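Long-range contacts in dehydrogenase (Chromobacterium violaceum, PDB 3Q2I), which probably oxidises UDP-N-acetylglucosaminuronic acid with NAD as cofactor, a step required for making 2,3-diacetamido-2,3-dideoxy-D-mannuronic acid: residues 39-44 / 57-62; 160-165 / 252-257; 335-340 / 348-353. One frame throughout, in Å; residues are numbered along the deposited sequence.

The three contacts sample the two halves of the chain. Contact 1 (39-44 / 57-62) belongs to the NAD-binding Rossmann half, and the side chain of Val44 comes within about 9 Å of a bound NADH. Contacts 2 and 3 belong to the C-terminal alpha/beta half and reach the same mixed sheet, contact 2 between strands 156-164 and 252-259, contact 3 at its edge strand 348-349; their centres are 22 Å apart. Contact 1 lies across the chain's centre from both, 38 and 40 Å away between centres. Contact 2 reaches the UDP-sugar pocket: Trp165 lies about 3 Å from the bound UDP-sugar and about 8 Å from an NADH. Contact 3 is structural packing at a subunit boundary.

Contact 1: 39-44 / 57-62; sequences AELIDV and ERTGAR
Asp43 pairs with Arg62 in a parallel bridge, their CA atoms 4.6 Å apart, and Arg62 uses both of its backbone polar atoms: Arg62 N donates to Ile42 O at 3.1 Å, and Val44 N donates to Arg62 O at 2.7 Å. The first donor stands well above the carbonyl plane of Ile42, whose psi of -14° turns that carbonyl out of a regular extended course. Between the two bonds Asp43 CA brings its hydrogen to Arg62 O, while Asp43 N is buried without a partner and has the methyl of Ala61 resting on it, CB to N 3.6 Å.

Ala61 suits this place because its single methyl fits between backbone and side chains, touching Leu41 O and Val44 CG1, the latter at 3.9 Å. Leu41 holds CG anti to its backbone N (chi1 179°), and this sends CD2 over to the methyl CG2 of Thr59, 3.9 Å away. The other branch of Thr59 works locally: OG1 accepts from Ala61 N at 3.2 Å, forming an ST turn at the helix end, and also bonds Ala55 O. Gly60, with positive phi, makes the bend that releases the chain from the helix. Asp43 and Arg62 lie side by side on one face. The aliphatic CD of Arg62 brushes Asp43 OD1 at 3.5 Å, but the guanidinium passes by without a salt bridge; the carboxylate is instead fixed by Thr74 and His64.

This is the second crossover of a Rossmann sheet: strand 39-45, helix 49-59, then the short edge strand 62-64. On its other flank strand 39-45 bonds to strand 14-19, Leu41 and Thr59 meet Phe29 of helix 25-34, and Val44 packs on Leu52 and Val56 of helix 49-59.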
ATOM      1  N   ALA A  39     -51.846  22.668   5.202  1.00 34.33           N
ATOM      2  CA  ALA A  39     -51.056  22.347   4.020  1.00 34.58           C
ATOM      3  C   ALA A  39     -51.940  21.893   2.870  1.00 34.65           C
ATOM      4  O   ALA A  39     -52.931  21.182   3.076  1.00 36.89           O
ATOM      5  CB  ALA A  39     -50.069  21.213   4.354  1.00 33.50           C
ATOM      6  N   GLU A  40     -51.532  22.224   1.651  1.00 32.43           N
ATOM      7  CA  GLU A  40     -52.143  21.628   0.480  1.00 33.85           C
ATOM      8  C   GLU A  40     -51.141  21.224  -0.598  1.00 33.14           C
ATOM      9  O   GLU A  40     -50.097  21.860  -0.780  1.00 31.37           O
ATOM     10  CB  GLU A  40     -53.151  22.596  -0.138  1.00 32.89           C
ATOM     11  CG  GLU A  40     -52.504  23.847  -0.715  1.00 37.54           C
ATOM     12  CD  GLU A  40     -53.498  24.987  -0.887  1.00 49.34           C
ATOM     13  OE1 GLU A  40     -53.075  26.163  -0.782  1.00 41.51           O
ATOM     14  OE2 GLU A  40     -54.689  24.688  -1.136  1.00 47.90           O
ATOM     15  N   LEU A  41     -51.506  20.173  -1.326  1.00 30.57           N
ATOM     16  CA  LEU A  41     -50.729  19.696  -2.459  1.00 30.69           C
ATOM     17  C   LEU A  41     -51.356  20.243  -3.734  1.00 30.53           C
ATOM     18  O   LEU A  41     -52.465  19.850  -4.098  1.00 34.97           O
ATOM     19  CB  LEU A  41     -50.706  18.161  -2.452  1.00 27.53           C
ATOM     20  CG  LEU A  41     -49.948  17.510  -3.607  1.00 27.85           C
ATOM     21  CD1 LEU A  41     -48.439  17.747  -3.473  1.00 25.03           C
ATOM     22  CD2 LEU A  41     -50.244  16.023  -3.433  1.00 27.44           C
ATOM     23  N   ILE A  42     -50.650  21.123  -4.431  1.00 30.36           N
ATOM     24  CA  ILE A  42     -51.215  21.857  -5.549  1.00 31.52           C
ATOM     25  C   ILE A  42     -50.722  21.418  -6.922  1.00 32.16           C
ATOM     26  O   ILE A  42     -51.302  21.796  -7.940  1.00 32.00           O
ATOM     27  CB  ILE A  42     -51.020  23.390  -5.382  1.00 30.44           C
ATOM     28  CG1 ILE A  42     -49.544  23.696  -5.080  1.00 33.25           C
ATOM     29  CG2 ILE A  42     -51.804  23.891  -4.171  1.00 35.09           C
ATOM     30  CD1 ILE A  42     -49.104  25.113  -5.447  1.00 29.75           C
ATOM     31  N   ASP A  43     -49.635  20.631  -6.982  1.00 29.75           N
ATOM     32  CA  ASP A  43     -49.092  20.257  -8.270  1.00 26.30           C
ATOM     33  C   ASP A  43     -48.369  18.909  -8.115  1.00 26.43           C
ATOM     34  O   ASP A  43     -47.736  18.695  -7.081  1.00 26.85           O
ATOM     35  CB  ASP A  43     -48.068  21.299  -8.714  1.00 25.84           C
ATOM     36  CG  ASP A  43     -48.712  22.615  -9.071  1.00 30.74           C
ATOM     37  OD1 ASP A  43     -49.217  22.713 -10.218  1.00 30.92           O
ATOM     38  OD2 ASP A  43     -48.710  23.516  -8.206  1.00 30.99           O
ATOM     39  N   VAL A  44     -48.553  18.018  -9.083  1.00 24.05           N
ATOM     40  CA  VAL A  44     -47.902  16.699  -9.059  1.00 24.49           C
ATOM     41  C   VAL A  44     -47.284  16.460 -10.421  1.00 24.63           C
ATOM     42  O   VAL A  44     -47.709  17.005 -11.453  1.00 27.09           O
ATOM     43  CB  VAL A  44     -48.817  15.526  -8.644  1.00 21.88           C
ATOM     44  CG1 VAL A  44     -49.196  15.607  -7.198  1.00 23.75           C
ATOM     45  CG2 VAL A  44     -50.062  15.413  -9.579  1.00 23.96           C
ATOM     46  N   GLU A  57     -56.139  12.441  -9.880  1.00 32.45           N
ATOM     47  CA  GLU A  57     -57.495  12.095  -9.509  1.00 33.56           C
ATOM     48  C   GLU A  57     -57.650  11.889  -8.006  1.00 36.67           C
ATOM     49  O   GLU A  57     -58.609  12.373  -7.405  1.00 37.29           O
ATOM     50  CB  GLU A  57     -57.985  10.954 -10.408  1.00 35.00           C
ATOM     51  CG  GLU A  57     -57.793  11.355 -11.879  1.00 38.98           C
ATOM     52  CD  GLU A  57     -58.136  10.272 -12.896  1.00 55.38           C
ATOM     53  OE1 GLU A  57     -57.852   9.077 -12.619  1.00 50.72           O
ATOM     54  OE2 GLU A  57     -58.658  10.632 -13.990  1.00 55.05           O
ATOM     55  N   ARG A  58     -56.644  11.310  -7.350  1.00 32.91           N
ATOM     56  CA  ARG A  58     -56.702  11.169  -5.906  1.00 34.60           C
ATOM     57  C   ARG A  58     -56.606  12.506  -5.147  1.00 35.69           C
ATOM     58  O   ARG A  58     -57.242  12.672  -4.105  1.00 36.66           O
ATOM     59  CB  ARG A  58     -55.612  10.227  -5.380  1.00 34.08           C
ATOM     60  CG  ARG A  58     -55.793   9.876  -3.909  1.00 36.10           C
ATOM     61  CD  ARG A  58     -54.483   9.474  -3.247  1.00 36.83           C
ATOM     62  NE  ARG A  58     -54.412   9.771  -1.817  1.00 45.95           N
ATOM     63  CZ  ARG A  58     -53.877   8.939  -0.924  1.00 41.66           C
ATOM     64  NH1 ARG A  58     -53.826   9.257   0.363  1.00 47.76           N
ATOM     65  NH2 ARG A  58     -53.431   7.756  -1.320  1.00 36.48           N
ATOM     66  N   THR A  59     -55.743  13.410  -5.599  1.00 35.53           N
ATOM     67  CA  THR A  59     -55.303  14.518  -4.734  1.00 32.58           C
ATOM     68  C   THR A  59     -55.941  15.832  -5.170  1.00 34.23           C
ATOM     69  O   THR A  59     -55.976  16.777  -4.384  1.00 34.73           O
ATOM     70  CB  THR A  59     -53.772  14.721  -4.872  1.00 29.13           C
ATOM     71  OG1 THR A  59     -53.465  15.074  -6.218  1.00 27.91           O
ATOM     72  CG2 THR A  59     -53.030  13.458  -4.459  1.00 32.41           C
ATOM     73  N   GLY A  60     -56.400  15.898  -6.417  1.00 33.35           N
ATOM     74  CA  GLY A  60     -56.972  17.128  -6.973  1.00 35.28           C
ATOM     75  C   GLY A  60     -55.943  18.125  -7.487  1.00 36.13           C
ATOM     76  O   GLY A  60     -56.284  19.160  -8.064  1.00 34.28           O
ATOM     77  N   ALA A  61     -54.661  17.849  -7.244  1.00 34.37           N
ATOM     78  CA  ALA A  61     -53.583  18.724  -7.681  1.00 32.12           C
ATOM     79  C   ALA A  61     -53.546  18.819  -9.195  1.00 28.56           C
ATOM     80  O   ALA A  61     -53.990  17.881  -9.846  1.00 33.11           O
ATOM     81  CB  ALA A  61     -52.246  18.111  -7.195  1.00 28.94           C
ATOM     82  N   ARG A  62     -52.977  19.889  -9.757  1.00 27.45           N
ATOM     83  CA  ARG A  62     -52.673  19.913 -11.178  1.00 28.37           C
ATOM     84  C   ARG A  62     -51.541  18.957 -11.516  1.00 30.92           C
ATOM     85  O   ARG A  62     -50.595  18.826 -10.720  1.00 30.25           O
ATOM     86  CB  ARG A  62     -52.222  21.280 -11.669  1.00 28.22           C
ATOM     87  CG  ARG A  62     -53.143  22.443 -11.310  1.00 35.95           C
ATOM     88  CD  ARG A  62     -52.374  23.752 -11.429  1.00 47.76           C
ATOM     89  NE  ARG A  62     -53.243  24.859 -11.806  1.00 58.77           N
ATOM     90  CZ  ARG A  62     -53.496  25.914 -11.035  1.00 61.77           C
ATOM     91  NH1 ARG A  62     -52.937  26.002  -9.831  1.00 59.92           N
ATOM     92  NH2 ARG A  62     -54.308  26.870 -11.478  1.00 57.21           N
TER

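Contact 2: 160-165 / 252-257; sequences NVNVFW and EGSITI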
ATOM      1  N   ASN A 160     -24.366  -3.547  18.150  1.00 16.44           N
ATOM      2  CA  ASN A 160     -24.673  -4.453  17.049  1.00 17.79           C
ATOM      3  C   ASN A 160     -26.005  -4.110  16.447  1.00 17.73           C
ATOM      4  O   ASN A 160     -26.984  -3.979  17.185  1.00 19.05           O
ATOM      5  CB  ASN A 160     -24.634  -5.916  17.519  1.00 17.63           C
ATOM      6  CG  ASN A 160     -25.057  -6.885  16.459  1.00 23.57           C
ATOM      7  OD1 ASN A 160     -25.997  -7.641  16.656  1.00 31.27           O
ATOM      8  ND2 ASN A 160     -24.356  -6.912  15.335  1.00 21.56           N
ATOM      9  N   VAL A 161     -26.042  -3.881  15.149  1.00 15.28           N
ATOM     10  CA  VAL A 161     -27.305  -3.665  14.418  1.00 14.01           C
ATOM     11  C   VAL A 161     -27.517  -4.845  13.449  1.00 18.51           C
ATOM     12  O   VAL A 161     -26.627  -5.164  12.649  1.00 17.51           O
ATOM     13  CB  VAL A 161     -27.260  -2.354  13.636  1.00 14.71           C
ATOM     14  CG1 VAL A 161     -28.506  -2.160  12.762  1.00 16.21           C
ATOM     15  CG2 VAL A 161     -27.112  -1.192  14.603  1.00 15.09           C
ATOM     16  N   ASN A 162     -28.706  -5.448  13.400  1.00 15.14           N
ATOM     17  CA  ASN A 162     -29.016  -6.519  12.455  1.00 16.59           C
ATOM     18  C   ASN A 162     -30.256  -6.141  11.693  1.00 16.68           C
ATOM     19  O   ASN A 162     -31.241  -5.686  12.276  1.00 19.46           O
ATOM     20  CB  ASN A 162     -29.329  -7.858  13.124  1.00 16.76           C
ATOM     21  CG  ASN A 162     -28.133  -8.431  13.850  1.00 22.36           C
ATOM     22  OD1 ASN A 162     -26.998  -8.320  13.407  1.00 19.47           O
ATOM     23  ND2 ASN A 162     -28.405  -9.160  14.924  1.00 21.27           N
ATOM     24  N   VAL A 163     -30.205  -6.273  10.393  1.00 13.59           N
ATOM     25  CA  VAL A 163     -31.406  -6.118   9.526  1.00 15.57           C
ATOM     26  C   VAL A 163     -31.446  -7.377   8.690  1.00 18.49           C
ATOM     27  O   VAL A 163     -30.745  -7.493   7.668  1.00 15.80           O
ATOM     28  CB  VAL A 163     -31.358  -4.853   8.672  1.00 15.75           C
ATOM     29  CG1 VAL A 163     -32.680  -4.735   7.824  1.00 18.02           C
ATOM     30  CG2 VAL A 163     -31.239  -3.625   9.626  1.00 15.98           C
ATOM     31  N   PHE A 164     -32.302  -8.308   9.134  1.00 16.57           N
ATOM     32  CA  PHE A 164     -32.406  -9.624   8.468  1.00 16.38           C
ATOM     33  C   PHE A 164     -33.808  -9.670   7.838  1.00 17.97           C
ATOM     34  O   PHE A 164     -34.777 -10.015   8.508  1.00 21.64           O
ATOM     35  CB  PHE A 164     -32.226 -10.757   9.467  1.00 19.16           C
ATOM     36  CG  PHE A 164     -30.880 -10.751  10.200  1.00 17.82           C
ATOM     37  CD1 PHE A 164     -29.730 -10.270   9.556  1.00 18.73           C
ATOM     38  CD2 PHE A 164     -30.738 -11.284  11.465  1.00 17.83           C
ATOM     39  CE1 PHE A 164     -28.489 -10.292  10.199  1.00 16.76           C
ATOM     40  CE2 PHE A 164     -29.488 -11.311  12.100  1.00 16.56           C
ATOM     41  CZ  PHE A 164     -28.354 -10.850  11.429  1.00 17.13           C
ATOM     42  N   TRP A 165     -33.886  -9.234   6.595  1.00 16.27           N
ATOM     43  CA  TRP A 165     -35.153  -9.019   5.918  1.00 19.51           C
ATOM     44  C   TRP A 165     -35.233  -9.829   4.632  1.00 20.29           C
ATOM     45  O   TRP A 165     -34.320 -10.591   4.257  1.00 17.55           O
ATOM     46  CB  TRP A 165     -35.292  -7.521   5.607  1.00 17.06           C
ATOM     47  CG  TRP A 165     -35.696  -6.659   6.790  1.00 16.84           C
ATOM     48  CD1 TRP A 165     -35.967  -7.018   8.102  1.00 16.51           C
ATOM     49  CD2 TRP A 165     -35.913  -5.254   6.709  1.00 15.53           C
ATOM     50  NE1 TRP A 165     -36.314  -5.901   8.830  1.00 18.99           N
ATOM     51  CE2 TRP A 165     -36.262  -4.805   7.999  1.00 17.06           C
ATOM     52  CE3 TRP A 165     -35.770  -4.313   5.675  1.00 17.79           C
ATOM     53  CZ2 TRP A 165     -36.524  -3.452   8.267  1.00 19.26           C
ATOM     54  CZ3 TRP A 165     -36.040  -2.969   5.937  1.00 18.74           C
ATOM     55  CH2 TRP A 165     -36.414  -2.548   7.239  1.00 17.80           C
ATOM     56  N   GLU A 252     -35.774  -9.790  11.557  1.00 19.31           N
ATOM     57  CA  GLU A 252     -35.170  -9.008  12.637  1.00 18.91           C
ATOM     58  C   GLU A 252     -34.704  -7.632  12.152  1.00 19.00           C
ATOM     59  O   GLU A 252     -34.181  -7.491  11.022  1.00 19.89           O
ATOM     60  CB  GLU A 252     -33.934  -9.757  13.171  1.00 18.91           C
ATOM     61  CG  GLU A 252     -33.250  -9.031  14.292  1.00 21.11           C
ATOM     62  CD  GLU A 252     -32.112  -9.830  14.918  1.00 22.73           C
ATOM     63  OE1 GLU A 252     -31.329  -9.234  15.672  1.00 21.55           O
ATOM     64  OE2 GLU A 252     -31.985 -11.053  14.665  1.00 22.39           O
ATOM     65  N   GLY A 253     -35.040  -6.599  12.932  1.00 17.87           N
ATOM     66  CA  GLY A 253     -34.505  -5.239  12.780  1.00 17.41           C
ATOM     67  C   GLY A 253     -34.164  -4.873  14.197  1.00 20.69           C
ATOM     68  O   GLY A 253     -35.055  -4.590  15.013  1.00 22.42           O
ATOM     69  N   SER A 254     -32.876  -4.913  14.564  1.00 17.96           N
ATOM     70  CA  SER A 254     -32.518  -4.751  15.977  1.00 16.54           C
ATOM     71  C   SER A 254     -31.287  -3.902  16.180  1.00 17.52           C
ATOM     72  O   SER A 254     -30.456  -3.765  15.279  1.00 18.24           O
ATOM     73  CB  SER A 254     -32.267  -6.062  16.725  1.00 18.65           C
ATOM     74  OG  SER A 254     -31.086  -6.687  16.226  1.00 20.82           O
ATOM     75  N   ILE A 255     -31.175  -3.377  17.386  1.00 16.84           N
ATOM     76  CA  ILE A 255     -29.948  -2.743  17.830  1.00 16.37           C
ATOM     77  C   ILE A 255     -29.685  -3.109  19.259  1.00 20.47           C
ATOM     78  O   ILE A 255     -30.583  -2.972  20.129  1.00 18.93           O
ATOM     79  CB  ILE A 255     -29.975  -1.208  17.603  1.00 15.46           C
ATOM     80  CG1 ILE A 255     -28.632  -0.580  18.006  1.00 18.84           C
ATOM     81  CG2 ILE A 255     -31.158  -0.465  18.347  1.00 18.36           C
ATOM     82  CD1 ILE A 255     -28.437   0.921  17.591  1.00 16.69           C
ATOM     83  N   THR A 256     -28.418  -3.405  19.542  1.00 17.28           N
ATOM     84  CA  THR A 256     -27.993  -3.694  20.902  1.00 17.49           C
ATOM     85  C   THR A 256     -26.923  -2.687  21.248  1.00 19.20           C
ATOM     86  O   THR A 256     -26.043  -2.429  20.421  1.00 17.25           O
ATOM     87  CB  THR A 256     -27.379  -5.102  20.980  1.00 17.20           C
ATOM     88  OG1 THR A 256     -28.396  -6.040  20.617  1.00 21.07           O
ATOM     89  CG2 THR A 256     -26.886  -5.368  22.384  1.00 18.98           C
ATOM     90  N   ILE A 257     -27.029  -2.023  22.401  1.00 17.58           N
ATOM     91  CA  ILE A 257     -26.042  -1.040  22.835  1.00 14.81           C
ATOM     92  C   ILE A 257     -25.568  -1.362  24.223  1.00 18.26           C
ATOM     93  O   ILE A 257     -26.406  -1.527  25.119  1.00 18.60           O
ATOM     94  CB  ILE A 257     -26.597   0.409  22.865  1.00 17.20           C
ATOM     95  CG1 ILE A 257     -27.167   0.745  21.469  1.00 18.29           C
ATOM     96  CG2 ILE A 257     -25.482   1.349  23.317  1.00 17.47           C
ATOM     97  CD1 ILE A 257     -27.949   2.085  21.419  1.00 20.50           C
TER
HETATM   98  O   HOH W   1     -28.823  -6.267  17.821  1.00 20.27           O
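Glu252 and Asn162 make the tight end of this antiparallel pairing. Asn162 ND2 donates a nearly straight bond to Glu252 OE1 at 3.0 Å; the acceptor lies in the amide plane of Asn162, while the donor comes from above the carboxylate plane. Ser254 OG gives a shorter bond, 2.6 Å, received by the anti lone pair of Glu252 OE1. Arg265 adds a salt bridge to the same oxygen, probably helping to keep this buried acid charged, and Asn241 ND2 donates to Asn162 OD1, engaging both ends of the amide. Fully extended (chi1 -180°), Glu252 lies alongside Phe164, where OE2 nears ring atom CD2 at 3.4 Å.

Six backbone bonds join these central strands of the mixed sheet in the C-terminal alpha/beta domain, whose sheet has helices on one face and here a second subunit on the other. On the helix face Val161 CG2 meets Ile255 CG1 at 3.8 Å, whereas Gly253 adds no side chain, leaving room for the Trp165 indole. Packing is looser toward Asn160 and Thr256, where a water spans Asn160 O, Ser254 OG and Thr256 OG1. Trp165 lies on Val163 CG1, gives its NE1 hydrogen to Val269 O, and contacts the UDP-sugar.

Contact 3: 335-340 / 348-353; sequences LIAMYL and VSLPLD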
ATOM      1  N   LEU A 335     -22.524   5.564   4.390  1.00 13.40           N
ATOM      2  CA  LEU A 335     -22.863   4.616   3.355  1.00 13.97           C
ATOM      3  C   LEU A 335     -21.756   4.613   2.325  1.00 12.29           C
ATOM      4  O   LEU A 335     -21.337   3.544   1.852  1.00 13.90           O
ATOM      5  CB  LEU A 335     -24.200   4.995   2.680  1.00 15.08           C
ATOM      6  CG  LEU A 335     -25.471   4.765   3.492  1.00 17.70           C
ATOM      7  CD1 LEU A 335     -26.611   5.468   2.754  1.00 16.04           C
ATOM      8  CD2 LEU A 335     -25.717   3.274   3.609  1.00 16.96           C
ATOM      9  N   ILE A 336     -21.287   5.821   1.955  1.00 13.58           N
ATOM     10  CA  ILE A 336     -20.274   5.919   0.875  1.00 11.12           C
ATOM     11  C   ILE A 336     -18.963   5.355   1.433  1.00 10.51           C
ATOM     12  O   ILE A 336     -18.309   4.596   0.674  1.00 12.66           O
ATOM     13  CB  ILE A 336     -20.076   7.391   0.392  1.00 11.39           C
ATOM     14  CG1 ILE A 336     -21.406   7.846  -0.246  1.00 15.25           C
ATOM     15  CG2 ILE A 336     -18.899   7.473  -0.568  1.00 12.50           C
ATOM     16  CD1 ILE A 336     -21.804   7.093  -1.509  1.00 16.03           C
ATOM     17  N   ALA A 337     -18.655   5.557   2.718  1.00 12.32           N
ATOM     18  CA  ALA A 337     -17.417   4.946   3.245  1.00 11.35           C
ATOM     19  C   ALA A 337     -17.537   3.414   3.272  1.00 12.10           C
ATOM     20  O   ALA A 337     -16.554   2.719   2.914  1.00 12.85           O
ATOM     21  CB  ALA A 337     -17.171   5.426   4.666  1.00 13.12           C
ATOM     22  N   MET A 338     -18.716   2.888   3.626  1.00 12.92           N
ATOM     23  CA  MET A 338     -18.945   1.428   3.640  1.00 12.13           C
ATOM     24  C   MET A 338     -18.804   0.905   2.197  1.00 13.43           C
ATOM     25  O   MET A 338     -18.165  -0.141   1.986  1.00 12.95           O
ATOM     26  CB  MET A 338     -20.361   1.055   4.154  1.00 13.25           C
ATOM     27  CG  MET A 338     -20.609   1.529   5.568  1.00 16.77           C
ATOM     28  SD  MET A 338     -22.341   1.105   5.964  1.00 22.60           S
ATOM     29  CE  MET A 338     -22.361   1.517   7.696  1.00 23.50           C
ATOM     30  N   TYR A 339     -19.390   1.597   1.218  1.00 13.42           N
ATOM     31  CA  TYR A 339     -19.277   1.162  -0.190  1.00 12.95           C
ATOM     32  C   TYR A 339     -17.860   1.199  -0.744  1.00 12.89           C
ATOM     33  O   TYR A 339     -17.457   0.247  -1.404  1.00 13.64           O
ATOM     34  CB  TYR A 339     -20.315   1.876  -1.081  1.00 14.51           C
ATOM     35  CG  TYR A 339     -21.745   1.387  -0.952  1.00 14.26           C
ATOM     36  CD1 TYR A 339     -22.084   0.308  -0.137  1.00 13.40           C
ATOM     37  CD2 TYR A 339     -22.750   2.033  -1.671  1.00 16.19           C
ATOM     38  CE1 TYR A 339     -23.430  -0.148  -0.054  1.00 14.33           C
ATOM     39  CE2 TYR A 339     -24.069   1.559  -1.635  1.00 15.72           C
ATOM     40  CZ  TYR A 339     -24.385   0.464  -0.840  1.00 13.60           C
ATOM     41  OH  TYR A 339     -25.708  -0.026  -0.773  1.00 14.74           O
ATOM     42  N   LEU A 340     -17.120   2.253  -0.418  1.00 11.11           N
ATOM     43  CA  LEU A 340     -15.704   2.302  -0.824  1.00 11.30           C
ATOM     44  C   LEU A 340     -14.930   1.175  -0.121  1.00 11.65           C
ATOM     45  O   LEU A 340     -14.076   0.541  -0.727  1.00 11.55           O
ATOM     46  CB  LEU A 340     -15.113   3.652  -0.437  1.00 12.98           C
ATOM     47  CG  LEU A 340     -15.627   4.818  -1.283  1.00 14.02           C
ATOM     48  CD1 LEU A 340     -15.245   6.119  -0.574  1.00 13.89           C
ATOM     49  CD2 LEU A 340     -15.049   4.702  -2.700  1.00 13.94           C
ATOM     50  N   VAL A 348     -11.831   2.372   5.691  1.00 11.27           N
ATOM     51  CA  VAL A 348     -12.015   3.749   5.155  1.00 11.85           C
ATOM     52  C   VAL A 348     -12.343   4.656   6.324  1.00 10.26           C
ATOM     53  O   VAL A 348     -13.259   4.359   7.130  1.00 12.63           O
ATOM     54  CB  VAL A 348     -13.189   3.791   4.141  1.00 11.46           C
ATOM     55  CG1 VAL A 348     -13.462   5.240   3.773  1.00 13.21           C
ATOM     56  CG2 VAL A 348     -12.791   3.048   2.888  1.00 13.72           C
ATOM     57  N   SER A 349     -11.562   5.745   6.453  1.00 11.22           N
ATOM     58  CA  SER A 349     -11.728   6.636   7.603  1.00 12.45           C
ATOM     59  C   SER A 349     -12.395   7.956   7.217  1.00 10.89           C
ATOM     60  O   SER A 349     -12.432   8.357   6.056  1.00 14.40           O
ATOM     61  CB  SER A 349     -10.378   6.944   8.260  1.00 13.79           C
ATOM     62  OG  SER A 349      -9.805   5.702   8.675  1.00 15.60           O
ATOM     63  N   LEU A 350     -13.008   8.571   8.233  1.00 11.37           N
ATOM     64  CA  LEU A 350     -13.830   9.787   8.074  1.00 12.50           C
ATOM     65  C   LEU A 350     -13.114  10.961   8.744  1.00 13.51           C
ATOM     66  O   LEU A 350     -12.293  10.797   9.627  1.00 13.51           O
ATOM     67  CB  LEU A 350     -15.165   9.601   8.773  1.00 13.93           C
ATOM     68  CG  LEU A 350     -16.026   8.484   8.179  1.00 14.30           C
ATOM     69  CD1 LEU A 350     -17.328   8.488   8.860  1.00 18.04           C
ATOM     70  CD2 LEU A 350     -16.237   8.592   6.663  1.00 18.27           C
ATOM     71  N   PRO A 351     -13.477  12.208   8.343  1.00 12.95           N
ATOM     72  CA  PRO A 351     -14.406  12.537   7.277  1.00 11.89           C
ATOM     73  C   PRO A 351     -13.797  12.246   5.917  1.00 11.82           C
ATOM     74  O   PRO A 351     -12.597  12.263   5.731  1.00 12.95           O
ATOM     75  CB  PRO A 351     -14.563  14.074   7.427  1.00 14.59           C
ATOM     76  CG  PRO A 351     -13.246  14.514   8.037  1.00 12.47           C
ATOM     77  CD  PRO A 351     -12.849  13.387   8.959  1.00 15.33           C
ATOM     78  N   LEU A 352     -14.648  12.081   4.926  1.00 11.75           N
ATOM     79  CA  LEU A 352     -14.168  11.798   3.559  1.00 12.87           C
ATOM     80  C   LEU A 352     -13.411  12.949   2.919  1.00 14.75           C
ATOM     81  O   LEU A 352     -12.529  12.725   2.116  1.00 15.93           O
ATOM     82  CB  LEU A 352     -15.377  11.417   2.702  1.00 11.43           C
ATOM     83  CG  LEU A 352     -15.990  10.057   3.072  1.00 11.55           C
ATOM     84  CD1 LEU A 352     -17.138   9.857   2.055  1.00 14.78           C
ATOM     85  CD2 LEU A 352     -14.966   8.911   2.934  1.00 14.76           C
ATOM     86  N   ASP A 353     -13.768  14.164   3.314  1.00 13.05           N
ATOM     87  CA  ASP A 353     -13.136  15.334   2.698  1.00 16.82           C
ATOM     88  C   ASP A 353     -12.440  16.289   3.655  1.00 16.34           C
ATOM     89  O   ASP A 353     -12.973  16.617   4.729  1.00 16.05           O
ATOM     90  CB  ASP A 353     -14.223  16.113   1.970  1.00 19.84           C
ATOM     91  CG  ASP A 353     -14.775  15.341   0.759  1.00 23.78           C
ATOM     92  OD1 ASP A 353     -14.117  14.423   0.180  1.00 29.53           O
ATOM     93  OD2 ASP A 353     -15.820  15.762   0.282  1.00 29.57           O
TER
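Ala337 is the bump at the middle of this contact, its small methyl pushing into a hollow lined by Val348 and Leu350. The setting is the C-terminal alpha/beta domain, where the last long helix, 325-344, turns back into the short edge strand 348-349 and the tail beyond it, so that the tail curls round one side of the helix. Ala337 CB comes to 3.8 Å from Val348 CG1 and 3.9 Å from Leu350 CD2, and Leu352 CD2 stands further off. Alanine's single methyl lets strand and helix approach closely: 5.9 Å from Ala337 CA to Val348 CA.

Val348 is the answering bump. Its forked side chain sits in the groove between Ala337 and Leu340, one turn apart on the helix: a chi1 of 172° splits the fork, sending CG1 to the alanine methyl, while CG2 lies over Ala337 O and against Leu340 CB, 4.1 Å from the latter. A beta-branched residue fills such a groove on both walls and suits an extended strand. Two residues on, Leu350 reaches in with its CD2, and a cis peptide before Pro351 probably helps to turn the chain back, bringing Leu352 to the helix.

Outside the contact, Trp112 of helix 112-125 touches Ile336 and Leu352, and Arg343 of a third subunit bonds Pro351 O. Tyr354 of a fourth subunit packs on Ile336 and Leu340. Leu352 completes the curve of the tail, crossing Ile336 at about a right angle, with its CD1 against Ile336 CG2 at 4.0 Å.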